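Local structure of MaoC family protein (Mycobacterium tuberculosis H37Rv, 3KHP) at residues G30-P35 against V121-D126; C82-A87 against A154-T159; V138-R143 against T158-R163. The protein probably acts as a MaoC-like hydratase/dehydratase of the double hotdog kind, interconverting 3-hydroxyacyl and enoyl thioesters. One frame throughout, in Å; residues are numbered along the deposited sequence.

Contact 1: residues G30-P35 against V121-D126; sequences GAVTEP and VTEVAD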
ATOM      1  N   GLY A  30     -13.121  32.448   3.857  1.00 29.75           N
ATOM      2  CA  GLY A  30     -11.908  33.207   3.550  1.00 28.89           C
ATOM      3  C   GLY A  30     -10.794  32.891   4.510  1.00 28.66           C
ATOM      4  O   GLY A  30      -9.639  33.223   4.233  1.00 28.43           O
ATOM      5  N   ALA A  31     -11.103  32.257   5.644  1.00 28.17           N
ATOM      6  CA  ALA A  31     -10.038  31.867   6.600  1.00 28.55           C
ATOM      7  C   ALA A  31      -9.040  30.886   5.939  1.00 28.25           C
ATOM      8  O   ALA A  31      -9.418  30.113   5.076  1.00 27.27           O
ATOM      9  CB  ALA A  31     -10.612  31.258   7.844  1.00 27.92           C
ATOM     10  N   VAL A  32      -7.776  30.954   6.333  1.00 28.42           N
ATOM     11  CA  VAL A  32      -6.718  30.240   5.631  1.00 29.64           C
ATOM     12  C   VAL A  32      -5.693  29.715   6.596  1.00 30.16           C
ATOM     13  O   VAL A  32      -5.494  30.297   7.672  1.00 30.88           O
ATOM     14  CB  VAL A  32      -5.945  31.144   4.634  1.00 29.79           C
ATOM     15  CG1 VAL A  32      -6.847  31.728   3.629  1.00 29.11           C
ATOM     16  CG2 VAL A  32      -5.228  32.223   5.380  1.00 30.57           C
ATOM     17  N   THR A  33      -5.043  28.623   6.198  1.00 30.30           N
ATOM     18  CA  THR A  33      -4.036  27.963   7.003  1.00 30.27           C
ATOM     19  C   THR A  33      -2.674  28.467   6.574  1.00 31.12           C
ATOM     20  O   THR A  33      -2.520  29.005   5.498  1.00 30.31           O
ATOM     21  CB  THR A  33      -4.092  26.405   6.819  1.00 30.57           C
ATOM     22  OG1 THR A  33      -4.097  26.064   5.422  1.00 27.93           O
ATOM     23  CG2 THR A  33      -5.349  25.835   7.474  1.00 29.08           C
ATOM     24  N   GLU A  34      -1.684  28.285   7.424  1.00 32.42           N
ATOM     25  CA  GLU A  34      -0.316  28.620   7.072  1.00 34.24           C
ATOM     26  C   GLU A  34       0.240  27.576   6.105  1.00 34.57           C
ATOM     27  O   GLU A  34      -0.245  26.448   6.066  1.00 34.92           O
ATOM     28  CB  GLU A  34       0.536  28.671   8.344  1.00 34.88           C
ATOM     29  CG  GLU A  34       0.114  29.804   9.323  1.00 37.06           C
ATOM     30  CD  GLU A  34       0.581  31.199   8.883  1.00 39.77           C
ATOM     31  OE1 GLU A  34       1.435  31.333   7.982  1.00 41.08           O
ATOM     32  OE2 GLU A  34       0.120  32.183   9.478  1.00 43.29           O
ATOM     33  N   PRO A  35       1.247  27.936   5.311  1.00 35.06           N
ATOM     34  CA  PRO A  35       1.821  26.922   4.447  1.00 35.22           C
ATOM     35  C   PRO A  35       2.214  25.687   5.221  1.00 34.59           C
ATOM     36  O   PRO A  35       2.793  25.771   6.293  1.00 33.63           O
ATOM     37  CB  PRO A  35       3.061  27.609   3.871  1.00 35.47           C
ATOM     38  CG  PRO A  35       2.720  29.014   3.880  1.00 36.03           C
ATOM     39  CD  PRO A  35       1.884  29.238   5.100  1.00 35.44           C
ATOM     40  N   VAL A 121      -1.337  25.529   1.007  1.00 23.28           N
ATOM     41  CA  VAL A 121      -2.167  26.430   1.774  1.00 24.17           C
ATOM     42  C   VAL A 121      -3.592  26.079   1.475  1.00 24.47           C
ATOM     43  O   VAL A 121      -3.915  25.772   0.334  1.00 23.85           O
ATOM     44  CB  VAL A 121      -1.915  27.903   1.377  1.00 24.98           C
ATOM     45  CG1 VAL A 121      -3.016  28.816   1.937  1.00 24.41           C
ATOM     46  CG2 VAL A 121      -0.475  28.340   1.802  1.00 23.38           C
ATOM     47  N   THR A 122      -4.440  26.099   2.501  1.00 25.04           N
ATOM     48  CA  THR A 122      -5.855  25.816   2.311  1.00 26.02           C
ATOM     49  C   THR A 122      -6.770  26.969   2.760  1.00 27.33           C
ATOM     50  O   THR A 122      -6.357  27.926   3.436  1.00 26.89           O
ATOM     51  CB  THR A 122      -6.279  24.548   3.068  1.00 26.02           C
ATOM     52  OG1 THR A 122      -6.282  24.820   4.466  1.00 24.78           O
ATOM     53  CG2 THR A 122      -5.331  23.400   2.782  1.00 26.17           C
ATOM     54  N   GLU A 123      -8.037  26.843   2.402  1.00 28.53           N
ATOM     55  CA  GLU A 123      -8.948  27.947   2.541  1.00 29.70           C
ATOM     56  C   GLU A 123     -10.404  27.529   2.572  1.00 28.94           C
ATOM     57  O   GLU A 123     -10.834  26.645   1.837  1.00 27.75           O
ATOM     58  CB  GLU A 123      -8.751  28.860   1.349  1.00 30.39           C
ATOM     59  CG  GLU A 123      -9.582  30.117   1.428  1.00 34.70           C
ATOM     60  CD  GLU A 123      -9.402  31.001   0.217  1.00 40.37           C
ATOM     61  OE1 GLU A 123      -8.519  30.691  -0.667  1.00 42.77           O
ATOM     62  OE2 GLU A 123     -10.165  31.992   0.171  1.00 41.39           O
ATOM     63  N   VAL A 124     -11.170  28.210   3.395  1.00 28.85           N
ATOM     64  CA  VAL A 124     -12.607  28.034   3.389  1.00 29.58           C
ATOM     65  C   VAL A 124     -13.139  28.816   2.208  1.00 30.15           C
ATOM     66  O   VAL A 124     -13.164  30.039   2.230  1.00 30.39           O
ATOM     67  CB  VAL A 124     -13.246  28.532   4.707  1.00 29.65           C
ATOM     68  CG1 VAL A 124     -14.727  28.245   4.711  1.00 28.01           C
ATOM     69  CG2 VAL A 124     -12.549  27.906   5.884  1.00 26.98           C
ATOM     70  N   ALA A 125     -13.518  28.104   1.156  1.00 30.72           N
ATOM     71  CA  ALA A 125     -13.933  28.735  -0.075  1.00 31.25           C
ATOM     72  C   ALA A 125     -15.341  29.236   0.046  1.00 31.31           C
ATOM     73  O   ALA A 125     -15.665  30.281  -0.489  1.00 31.19           O
ATOM     74  CB  ALA A 125     -13.851  27.769  -1.265  1.00 31.25           C
ATOM     75  N   ASP A 126     -16.189  28.461   0.698  1.00 31.30           N
ATOM     76  CA  ASP A 126     -17.599  28.795   0.750  1.00 31.40           C
ATOM     77  C   ASP A 126     -18.261  28.029   1.869  1.00 30.87           C
ATOM     78  O   ASP A 126     -17.798  26.935   2.259  1.00 30.20           O
ATOM     79  CB  ASP A 126     -18.303  28.529  -0.584  1.00 31.12           C
ATOM     80  CG  ASP A 126     -19.600  29.337  -0.746  1.00 33.18           C
ATOM     81  OD1 ASP A 126     -19.825  30.279   0.048  1.00 35.87           O
ATOM     82  OD2 ASP A 126     -20.408  29.049  -1.669  1.00 33.36           O
TER
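Thr33 and Thr122 set their side chains obliquely across one another, and the two hydroxyls meet in a bond of 2.7 Å from Thr122 OG1 to Thr33 OG1. On both residues OG1 stands between the backbone N and the carbonyl carbon (chi1 50° for Thr33, 71° for Thr122), which leaves the methyls beside the backbone N; Thr33 CG2 still reaches Thr122 OG1 at 3.3 Å. Val32 and Glu123 instead lie side by side and point the same way, Val32 CG1 resting 3.9 Å from Glu123 CG on the extended acid chain. Pro35 and Val121 are likewise alongside, with Pro35 CG 3.9 Å from Val121 CG2. Three backbone bonds join the segments: Gly30 N to Val124 O (2.9 Å), Val124 N to Ala31 O (3.1 Å) and Thr33 N to Thr122 O (3.1 Å). The loop leading into strand 36-40 thus follows strand 116-129 in the opposite sense, with a single bridge at Val32 and Glu123. At this surface site, where Thr122 and Val124 are buried, the loop is held by its backbone and one Thr-Thr hydroxyl bond rather than by extensive apolar packing, while the Glu123 carboxylate is engaged through OE1 in a salt bridge to Arg141 of the neighbouring strand.

Contact 2: residues C82-A87 against A154-T159; sequences CPAFGA and AETLTT
Thr156 OG1 donates a short bond of 2.6 Å to Cys82 O, arriving nearly along the C=O axis (C=O...donor angle 168°). Its chi1 of 55° places the hydroxyl between the backbone N and the carbonyl carbon of Thr156, while CG2, beside the backbone N, comes to 3.1 Å from the same Cys82 O. Cys82 is the first residue to leave helical geometry after helix 78-81, so this threonine of strand 152-162 takes up a carbonyl just where the chain turns away from the helix. Farther along the strand a water joins the two segments: it accepts from Ala84 N at 3.1 Å and donates to Thr158 OG1 over a distance so short that its position is best taken as approximate. Thr158 OG1 has a second partner in Gln104 OE1 of strand 103-108, so the hydroxyl ties water, loop and neighbouring strand together. Closer packing surrounds these polar links. Cys82 SG lies anti to its own N (chi1 -166°) and settles 3.6 Å from Ala154 O, with Cys82 CB beside Ala154 CB. Ala84 CB points at the strand and sits 3.7 Å from Thr156 OG1. Phe85 crosses Thr158 at about a right angle: the ring offers its edge, and CE1 meets Thr158 CG2, near the ring plane, at 3.7 Å, while Pro96 and Ala97 also touch the ring. The sheet is probably that of the hotdog fold expected for an MFE-2 hydratase 2 N-terminal domain. The two threonine hydroxyls thus serve a carbonyl directly and an amide through water, which satisfies buried backbone groups of an irregular segment lying against the face of the sheet that carries Ala154, Thr156 and Thr158.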
ATOM      1  N   CYS A  82      -1.782  17.550  -1.812  1.00 18.06           N
ATOM      2  CA  CYS A  82      -2.348  18.908  -1.794  1.00 18.99           C
ATOM      3  C   CYS A  82      -3.747  18.939  -1.202  1.00 18.84           C
ATOM      4  O   CYS A  82      -4.652  19.484  -1.823  1.00 17.89           O
ATOM      5  CB  CYS A  82      -2.388  19.489  -3.212  1.00 19.67           C
ATOM      6  SG  CYS A  82      -2.696  21.305  -3.289  1.00 20.62           S
ATOM      7  N   PRO A  83      -3.928  18.360  -0.005  1.00 19.62           N
ATOM      8  CA  PRO A  83      -5.263  18.213   0.553  1.00 20.99           C
ATOM      9  C   PRO A  83      -5.834  19.551   1.041  1.00 22.04           C
ATOM     10  O   PRO A  83      -5.143  20.281   1.719  1.00 22.20           O
ATOM     11  CB  PRO A  83      -5.046  17.265   1.744  1.00 20.81           C
ATOM     12  CG  PRO A  83      -3.675  17.448   2.136  1.00 20.15           C
ATOM     13  CD  PRO A  83      -2.895  17.942   0.953  1.00 19.66           C
ATOM     14  N   ALA A  84      -7.073  19.854   0.684  1.00 23.19           N
ATOM     15  CA  ALA A  84      -7.748  21.057   1.156  1.00 24.59           C
ATOM     16  C   ALA A  84      -8.202  20.907   2.622  1.00 26.03           C
ATOM     17  O   ALA A  84      -8.756  21.837   3.203  1.00 26.56           O
ATOM     18  CB  ALA A  84      -8.943  21.399   0.238  1.00 23.62           C
ATOM     19  N   PHE A  85      -7.911  19.768   3.228  1.00 27.76           N
ATOM     20  CA  PHE A  85      -8.516  19.405   4.494  1.00 29.85           C
ATOM     21  C   PHE A  85      -8.259  20.336   5.683  1.00 30.40           C
ATOM     22  O   PHE A  85      -9.180  20.612   6.428  1.00 29.52           O
ATOM     23  CB  PHE A  85      -8.134  17.969   4.863  1.00 30.69           C
ATOM     24  CG  PHE A  85      -8.843  16.913   4.037  1.00 32.77           C
ATOM     25  CD1 PHE A  85     -10.089  17.158   3.448  1.00 35.62           C
ATOM     26  CD2 PHE A  85      -8.269  15.657   3.869  1.00 35.52           C
ATOM     27  CE1 PHE A  85     -10.758  16.162   2.710  1.00 36.33           C
ATOM     28  CE2 PHE A  85      -8.918  14.657   3.120  1.00 36.44           C
ATOM     29  CZ  PHE A  85     -10.175  14.916   2.543  1.00 36.67           C
ATOM     30  N   GLY A  86      -7.023  20.801   5.855  1.00 31.10           N
ATOM     31  CA  GLY A  86      -6.659  21.683   6.954  1.00 31.43           C
ATOM     32  C   GLY A  86      -7.604  22.853   7.219  1.00 31.65           C
ATOM     33  O   GLY A  86      -7.764  23.269   8.360  1.00 31.40           O
ATOM     34  N   ALA A  87      -8.254  23.364   6.173  1.00 31.58           N
ATOM     35  CA  ALA A  87      -9.111  24.538   6.301  1.00 31.51           C
ATOM     36  C   ALA A  87     -10.397  24.286   7.102  1.00 31.49           C
ATOM     37  O   ALA A  87     -11.015  25.236   7.581  1.00 29.85           O
ATOM     38  CB  ALA A  87      -9.453  25.091   4.925  1.00 31.22           C
ATOM     39  N   ALA A 154      -0.639  22.288  -8.139  1.00 24.48           N
ATOM     40  CA  ALA A 154      -1.970  21.648  -7.989  1.00 23.85           C
ATOM     41  C   ALA A 154      -2.999  22.485  -7.183  1.00 23.65           C
ATOM     42  O   ALA A 154      -2.653  23.274  -6.302  1.00 22.95           O
ATOM     43  CB  ALA A 154      -1.814  20.284  -7.338  1.00 22.88           C
ATOM     44  N   GLU A 155      -4.271  22.286  -7.504  1.00 23.81           N
ATOM     45  CA  GLU A 155      -5.359  22.848  -6.737  1.00 24.63           C
ATOM     46  C   GLU A 155      -6.343  21.727  -6.379  1.00 24.27           C
ATOM     47  O   GLU A 155      -6.552  20.797  -7.156  1.00 23.12           O
ATOM     48  CB  GLU A 155      -6.130  23.923  -7.524  1.00 25.14           C
ATOM     49  CG  GLU A 155      -5.327  25.116  -7.999  1.00 28.25           C
ATOM     50  CD  GLU A 155      -6.169  26.110  -8.830  1.00 31.39           C
ATOM     51  OE1 GLU A 155      -6.172  25.981 -10.088  1.00 29.86           O
ATOM     52  OE2 GLU A 155      -6.824  27.001  -8.208  1.00 33.68           O
ATOM     53  N   THR A 156      -6.981  21.842  -5.219  1.00 23.41           N
ATOM     54  CA  THR A 156      -7.989  20.874  -4.866  1.00 23.20           C
ATOM     55  C   THR A 156      -9.230  21.561  -4.338  1.00 22.97           C
ATOM     56  O   THR A 156      -9.166  22.642  -3.749  1.00 22.43           O
ATOM     57  CB  THR A 156      -7.443  19.862  -3.843  1.00 23.37           C
ATOM     58  OG1 THR A 156      -6.912  20.549  -2.703  1.00 22.55           O
ATOM     59  CG2 THR A 156      -6.326  19.054  -4.451  1.00 21.68           C
ATOM     60  N   LEU A 157     -10.366  20.923  -4.535  1.00 22.90           N
ATOM     61  CA  LEU A 157     -11.594  21.432  -4.002  1.00 23.01           C
ATOM     62  C   LEU A 157     -12.383  20.291  -3.358  1.00 22.52           C
ATOM     63  O   LEU A 157     -12.783  19.350  -4.026  1.00 22.66           O
ATOM     64  CB  LEU A 157     -12.395  22.124  -5.110  1.00 22.98           C
ATOM     65  CG  LEU A 157     -13.553  22.994  -4.629  1.00 24.76           C
ATOM     66  CD1 LEU A 157     -12.985  24.299  -4.042  1.00 25.19           C
ATOM     67  CD2 LEU A 157     -14.608  23.272  -5.776  1.00 21.86           C
ATOM     68  N   THR A 158     -12.628  20.407  -2.065  1.00 22.57           N
ATOM     69  CA  THR A 158     -13.392  19.425  -1.334  1.00 23.09           C
ATOM     70  C   THR A 158     -14.681  20.080  -0.848  1.00 23.92           C
ATOM     71  O   THR A 158     -14.649  21.056  -0.102  1.00 24.15           O
ATOM     72  CB  THR A 158     -12.558  18.893  -0.174  1.00 22.92           C
ATOM     73  OG1 THR A 158     -11.339  18.374  -0.705  1.00 18.49           O
ATOM     74  CG2 THR A 158     -13.290  17.827   0.628  1.00 21.61           C
ATOM     75  N   THR A 159     -15.803  19.547  -1.317  1.00 24.59           N
ATOM     76  CA  THR A 159     -17.134  19.999  -0.963  1.00 25.32           C
ATOM     77  C   THR A 159     -17.762  18.993   0.001  1.00 25.85           C
ATOM     78  O   THR A 159     -17.922  17.822  -0.337  1.00 25.17           O
ATOM     79  CB  THR A 159     -17.981  20.113  -2.202  1.00 25.76           C
ATOM     80  OG1 THR A 159     -17.375  21.066  -3.103  1.00 27.35           O
ATOM     81  CG2 THR A 159     -19.404  20.559  -1.862  1.00 25.49           C
TER
HETATM   82  O   HOH W   1      -8.907  18.107  -1.107  1.00 26.15           O

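Contact 3: residues V138-R143 against T158-R163; sequences VVLRGR and TTLVLR
Strands 138-143 and 158-162 run antiparallel at 159°, their axes 4.7 Å apart, with Val138-Leu160 and Leu140-Thr158 as hydrogen-bonded pairs and Val139-Thr159 as the non-hydrogen-bonded pair between them. Each hydrogen-bonded pair closes with two bonds, among them Leu160 N to Val138 O (2.7 Å) and Leu140 N to Thr158 O (2.8 Å). On the face carrying Val138, Leu140 and Leu160, the two leucines slant across each other and touch branch to branch, Leu140 CD1 to Leu160 CD1 at 3.8 Å; in both, CG stands beside the backbone N (chi1 -47° and -56°), from where the CD1 branches can meet. Val138 CG2 meets Leu162 CD1 at 3.9 Å, these two side chains also crossing at a slant. On the other face Val139 and Thr159 lie alongside, pointing the same way, and Thr159 OG1 faces both valine methyls, 4.0 Å from Val139 CG1. Leu157 packs on Val139 there as well. The pair forms a beta hairpin in the middle of the N-terminal half of the sheet: strand 116-129 flanks 136-145, strand 103-108 flanks 152-162, and loop residues Ala88 and Phe94 cover Leu140 and Leu162.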
ATOM      1  N   VAL A 138     -19.981  22.937   3.134  1.00 27.17           N
ATOM      2  CA  VAL A 138     -18.698  23.563   3.376  1.00 26.04           C
ATOM      3  C   VAL A 138     -17.735  23.244   2.217  1.00 26.51           C
ATOM      4  O   VAL A 138     -17.620  22.086   1.820  1.00 26.20           O
ATOM      5  CB  VAL A 138     -18.117  23.065   4.649  1.00 25.00           C
ATOM      6  CG1 VAL A 138     -16.762  23.695   4.877  1.00 23.60           C
ATOM      7  CG2 VAL A 138     -19.028  23.395   5.767  1.00 24.61           C
ATOM      8  N   VAL A 139     -17.070  24.270   1.679  1.00 26.66           N
ATOM      9  CA  VAL A 139     -16.149  24.101   0.550  1.00 26.55           C
ATOM     10  C   VAL A 139     -14.746  24.532   0.928  1.00 26.15           C
ATOM     11  O   VAL A 139     -14.514  25.669   1.309  1.00 25.89           O
ATOM     12  CB  VAL A 139     -16.639  24.816  -0.725  1.00 26.37           C
ATOM     13  CG1 VAL A 139     -15.735  24.475  -1.932  1.00 26.07           C
ATOM     14  CG2 VAL A 139     -18.034  24.396  -1.024  1.00 25.27           C
ATOM     15  N   LEU A 140     -13.821  23.585   0.844  1.00 25.90           N
ATOM     16  CA  LEU A 140     -12.435  23.799   1.211  1.00 25.75           C
ATOM     17  C   LEU A 140     -11.571  23.716  -0.053  1.00 25.58           C
ATOM     18  O   LEU A 140     -11.816  22.901  -0.913  1.00 24.75           O
ATOM     19  CB  LEU A 140     -12.010  22.787   2.273  1.00 25.94           C
ATOM     20  CG  LEU A 140     -12.996  22.606   3.443  1.00 26.53           C
ATOM     21  CD1 LEU A 140     -12.554  21.467   4.363  1.00 26.05           C
ATOM     22  CD2 LEU A 140     -13.163  23.902   4.231  1.00 26.39           C
ATOM     23  N   ARG A 141     -10.583  24.589  -0.176  1.00 25.58           N
ATOM     24  CA  ARG A 141      -9.830  24.694  -1.399  1.00 26.29           C
ATOM     25  C   ARG A 141      -8.400  24.630  -1.033  1.00 25.10           C
ATOM     26  O   ARG A 141      -7.995  25.342  -0.144  1.00 24.80           O
ATOM     27  CB  ARG A 141     -10.069  26.025  -2.113  1.00 27.54           C
ATOM     28  CG  ARG A 141      -9.203  26.177  -3.378  1.00 31.50           C
ATOM     29  CD  ARG A 141      -9.027  27.602  -3.831  1.00 37.36           C
ATOM     30  NE  ARG A 141     -10.247  28.160  -4.375  1.00 41.13           N
ATOM     31  CZ  ARG A 141     -10.830  29.290  -3.967  1.00 45.23           C
ATOM     32  NH1 ARG A 141     -10.321  30.039  -2.993  1.00 45.72           N
ATOM     33  NH2 ARG A 141     -11.952  29.669  -4.560  1.00 47.25           N
ATOM     34  N   GLY A 142      -7.631  23.790  -1.730  1.00 23.81           N
ATOM     35  CA  GLY A 142      -6.205  23.654  -1.464  1.00 22.54           C
ATOM     36  C   GLY A 142      -5.380  24.131  -2.643  1.00 21.37           C
ATOM     37  O   GLY A 142      -5.748  23.924  -3.755  1.00 20.26           O
ATOM     38  N   ARG A 143      -4.251  24.741  -2.378  1.00 21.19           N
ATOM     39  CA  ARG A 143      -3.361  25.229  -3.404  1.00 22.64           C
ATOM     40  C   ARG A 143      -1.975  24.784  -3.046  1.00 22.29           C
ATOM     41  O   ARG A 143      -1.497  25.131  -1.956  1.00 21.19           O
ATOM     42  CB  ARG A 143      -3.347  26.764  -3.479  1.00 22.11           C
ATOM     43  CG  ARG A 143      -4.469  27.375  -4.242  1.00 25.91           C
ATOM     44  CD  ARG A 143      -4.460  28.969  -4.085  1.00 29.29           C
ATOM     45  NE  ARG A 143      -3.270  29.544  -4.707  1.00 27.99           N
ATOM     46  CZ  ARG A 143      -3.138  29.736  -6.008  1.00 30.49           C
ATOM     47  NH1 ARG A 143      -4.129  29.430  -6.828  1.00 31.76           N
ATOM     48  NH2 ARG A 143      -2.006  30.231  -6.496  1.00 32.36           N
ATOM     49  N   THR A 158     -12.628  20.407  -2.065  1.00 22.57           N
ATOM     50  CA  THR A 158     -13.392  19.425  -1.334  1.00 23.09           C
ATOM     51  C   THR A 158     -14.681  20.080  -0.848  1.00 23.92           C
ATOM     52  O   THR A 158     -14.649  21.056  -0.102  1.00 24.15           O
ATOM     53  CB  THR A 158     -12.558  18.893  -0.174  1.00 22.92           C
ATOM     54  OG1 THR A 158     -11.339  18.374  -0.705  1.00 18.49           O
ATOM     55  CG2 THR A 158     -13.290  17.827   0.628  1.00 21.61           C
ATOM     56  N   THR A 159     -15.803  19.547  -1.317  1.00 24.59           N
ATOM     57  CA  THR A 159     -17.134  19.999  -0.963  1.00 25.32           C
ATOM     58  C   THR A 159     -17.762  18.993   0.001  1.00 25.85           C
ATOM     59  O   THR A 159     -17.922  17.822  -0.337  1.00 25.17           O
ATOM     60  CB  THR A 159     -17.981  20.113  -2.202  1.00 25.76           C
ATOM     61  OG1 THR A 159     -17.375  21.066  -3.103  1.00 27.35           O
ATOM     62  CG2 THR A 159     -19.404  20.559  -1.862  1.00 25.49           C
ATOM     63  N   LEU A 160     -18.075  19.457   1.206  1.00 26.55           N
ATOM     64  CA  LEU A 160     -18.624  18.624   2.270  1.00 27.64           C
ATOM     65  C   LEU A 160     -20.101  18.914   2.516  1.00 28.35           C
ATOM     66  O   LEU A 160     -20.525  20.071   2.576  1.00 28.60           O
ATOM     67  CB  LEU A 160     -17.842  18.852   3.536  1.00 27.67           C
ATOM     68  CG  LEU A 160     -16.347  18.607   3.405  1.00 28.42           C
ATOM     69  CD1 LEU A 160     -15.624  19.222   4.592  1.00 28.22           C
ATOM     70  CD2 LEU A 160     -16.054  17.104   3.275  1.00 24.87           C
ATOM     71  N   VAL A 161     -20.903  17.868   2.598  1.00 29.03           N
ATOM     72  CA  VAL A 161     -22.303  18.042   2.936  1.00 29.47           C
ATOM     73  C   VAL A 161     -22.481  17.615   4.374  1.00 29.96           C
ATOM     74  O   VAL A 161     -22.164  16.463   4.746  1.00 30.15           O
ATOM     75  CB  VAL A 161     -23.226  17.245   2.028  1.00 30.04           C
ATOM     76  CG1 VAL A 161     -24.679  17.418   2.486  1.00 30.05           C
ATOM     77  CG2 VAL A 161     -23.041  17.669   0.524  1.00 27.80           C
ATOM     78  N   LEU A 162     -22.925  18.562   5.200  1.00 29.82           N
ATOM     79  CA  LEU A 162     -23.193  18.281   6.620  1.00 30.20           C
ATOM     80  C   LEU A 162     -24.719  18.161   6.796  1.00 30.66           C
ATOM     81  O   LEU A 162     -25.437  19.170   6.936  1.00 30.75           O
ATOM     82  CB  LEU A 162     -22.570  19.366   7.500  1.00 29.75           C
ATOM     83  CG  LEU A 162     -21.068  19.569   7.264  1.00 27.89           C
ATOM     84  CD1 LEU A 162     -20.569  20.675   8.145  1.00 27.73           C
ATOM     85  CD2 LEU A 162     -20.268  18.298   7.524  1.00 25.81           C
ATOM     86  N   ARG A 163     -25.186  16.914   6.686  1.00 31.18           N
ATOM     87  CA  ARG A 163     -26.604  16.559   6.655  1.00 31.51           C
ATOM     88  C   ARG A 163     -27.367  17.160   7.831  1.00 31.47           C
ATOM     89  O   ARG A 163     -27.021  16.916   8.990  1.00 31.15           O
ATOM     90  CB  ARG A 163     -26.767  15.022   6.671  1.00 31.81           C
TER

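All three contacts belong to one antiparallel sheet. Contact 1 adds a loop to strand 116-129, contact 3 joins the next two strands inward, and contact 2 lays the segment after helix 78-81 on that sheet, nearly along strand 152-162. Contacts 2 and 3 share Thr158 and Thr159, with centres about 8 Å apart; Thr156 O and Gly142 N, 2.8 Å apart, carry the strand pairing from one to the other. Contact 1 lies about 9 Å from contact 2 and 11 Å from contact 3, centre to centre. Residues 82-87 reach it through Ala87, which packs on Thr122 and Val124, while Val139 meets the classic beta bulge at Ala125 and Asp126.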